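Local coordinates for peroxisomal fatty acid beta-oxidation multifunctional protein MFP2 (Arabidopsis thaliana, PDB 2WTB) that carries out successive steps of peroxisomal fatty acid beta-oxidation, with enoyl-CoA hydratase and 3-hydroxyacyl-CoA dehydrogenase activities, during seed germination, at residues A[126-131]-A[191-196]. Sequence-based numbering, arbitrary orientation.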
# COMPACT_ATOMS: atom_id res chain seq x y z
N ALA A 126 -9.12 -32.12 7.44
CA ALA A 126 -7.71 -32.11 7.82
C ALA A 126 -6.92 -31.28 6.82
O ALA A 126 -7.39 -31.02 5.72
CB ALA A 126 -7.17 -33.53 7.88
N ARG A 127 -5.72 -30.85 7.20
CA ARG A 127 -4.92 -30.00 6.32
C ARG A 127 -3.45 -30.41 6.22
O ARG A 127 -2.73 -30.46 7.22
CB ARG A 127 -5.03 -28.54 6.75
CG ARG A 127 -6.38 -27.93 6.44
CD ARG A 127 -6.86 -27.03 7.55
NE ARG A 127 -8.28 -27.24 7.79
CZ ARG A 127 -8.77 -27.99 8.77
NH1 ARG A 127 -7.95 -28.56 9.65
NH2 ARG A 127 -10.08 -28.14 8.90
N ILE A 128 -3.02 -30.70 5.00
CA ILE A 128 -1.61 -30.96 4.72
C ILE A 128 -1.04 -29.77 3.96
O ILE A 128 -1.67 -29.26 3.04
CB ILE A 128 -1.43 -32.23 3.86
CG1 ILE A 128 -2.23 -33.39 4.46
CG2 ILE A 128 0.04 -32.59 3.76
CD1 ILE A 128 -2.01 -33.58 5.94
N SER A 129 0.15 -29.33 4.35
CA SER A 129 0.74 -28.14 3.75
C SER A 129 2.23 -28.29 3.46
O SER A 129 2.94 -29.04 4.14
CB SER A 129 0.50 -26.92 4.64
OG SER A 129 0.93 -25.73 4.00
N ALA A 130 2.70 -27.56 2.46
CA ALA A 130 4.12 -27.51 2.13
C ALA A 130 4.81 -26.50 3.04
O ALA A 130 4.18 -25.54 3.49
CB ALA A 130 4.31 -27.14 0.67
N PRO A 131 6.10 -26.71 3.30
CA PRO A 131 6.91 -25.97 4.28
C PRO A 131 6.55 -24.49 4.48
O PRO A 131 6.00 -24.16 5.53
CB PRO A 131 8.32 -26.12 3.73
CG PRO A 131 8.31 -27.50 3.15
CD PRO A 131 6.91 -27.73 2.61
N ALA A 191 6.42 -32.44 -2.84
CA ALA A 191 6.30 -33.63 -3.68
C ALA A 191 5.53 -34.76 -3.00
O ALA A 191 5.18 -35.75 -3.64
CB ALA A 191 7.68 -34.10 -4.12
N GLU A 192 5.28 -34.61 -1.71
CA GLU A 192 4.55 -35.63 -0.95
C GLU A 192 3.17 -35.13 -0.55
O GLU A 192 2.38 -35.86 0.05
CB GLU A 192 5.35 -36.05 0.28
CG GLU A 192 6.73 -36.61 -0.03
CD GLU A 192 7.45 -37.11 1.21
OE1 GLU A 192 6.79 -37.26 2.26
OE2 GLU A 192 8.67 -37.36 1.12
N LEU A 193 2.89 -33.87 -0.89
CA LEU A 193 1.66 -33.19 -0.50
C LEU A 193 0.40 -34.01 -0.76
O LEU A 193 -0.32 -34.38 0.18
CB LEU A 193 1.56 -31.86 -1.24
CG LEU A 193 0.78 -30.73 -0.59
CD1 LEU A 193 1.38 -30.39 0.76
CD2 LEU A 193 0.80 -29.52 -1.50
N VAL A 194 0.12 -34.30 -2.02
CA VAL A 194 -1.10 -35.02 -2.40
C VAL A 194 -1.11 -36.47 -1.93
O VAL A 194 -2.15 -36.99 -1.53
CB VAL A 194 -1.33 -34.96 -3.92
CG1 VAL A 194 -2.44 -35.91 -4.33
CG2 VAL A 194 -1.66 -33.54 -4.34
N THR A 195 0.05 -37.12 -1.98
CA THR A 195 0.17 -38.49 -1.49
C THR A 195 -0.17 -38.57 -0.00
O THR A 195 -0.93 -39.44 0.43
CB THR A 195 1.59 -39.04 -1.70
OG1 THR A 195 1.76 -39.42 -3.07
CG2 THR A 195 1.83 -40.25 -0.82
N THR A 196 0.39 -37.65 0.78
CA THR A 196 0.10 -37.59 2.20
C THR A 196 -1.38 -37.35 2.44
O THR A 196 -1.99 -37.96 3.31
CB THR A 196 0.93 -36.49 2.89
OG1 THR A 196 2.33 -36.78 2.76
CG2 THR A 196 0.57 -36.40 4.37
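L193 and T196, one turn apart on helix 193-205, both meet I128 of strand 126-129, a small worked example of how a helix packs on a beta-sheet largely through methyl groups. E192 contributes through its backbone: its O takes two bonds, one from T196 N at 2.8 Å and one from T196 OG1 at 2.9 Å, the hydroxyl lying well above the carbonyl plane. L193 comes next. Its CG stands anti to the backbone N (chi1 -152°), and the branch reaches the strand with CD1. L193 CD1 rests on the peptide link between S129 and A130, 3.5 Å from S129 C, and also meets I128 CG2 at 4.0 Å, the isoleucine and leucine side chains running past each other in opposite directions. A130 CB, at 4.4 Å from L193 CD1, borders the same methyl more loosely.

One turn on, T196 divides its side chain between two tasks. With OG1 beside the backbone N (chi1 -62°), the hydroxyl turns back to E192 O while CG2 is left to face the strand. T196 CG2 lies 3.9 Å from I128 CG2, with I128 CG1 and I128 CD1 both at 4.1 Å, and so touches every branch of the isoleucine. A serine here would keep the hydroxyl but lose that methyl, and would probably leave a gap against I128 and the isoleucine less firmly held.

A197 and W200, farther along the helix, extend the apolar cover over I128. Strand 126-129 itself pairs in parallel with strands 105-109 and 186-187, and the chain returns from the latter, at the sheet's edge, into helix 193-205. Such helix-on-sheet layering belongs to the crotonase fold of the enoyl-CoA hydratase/isomerase family.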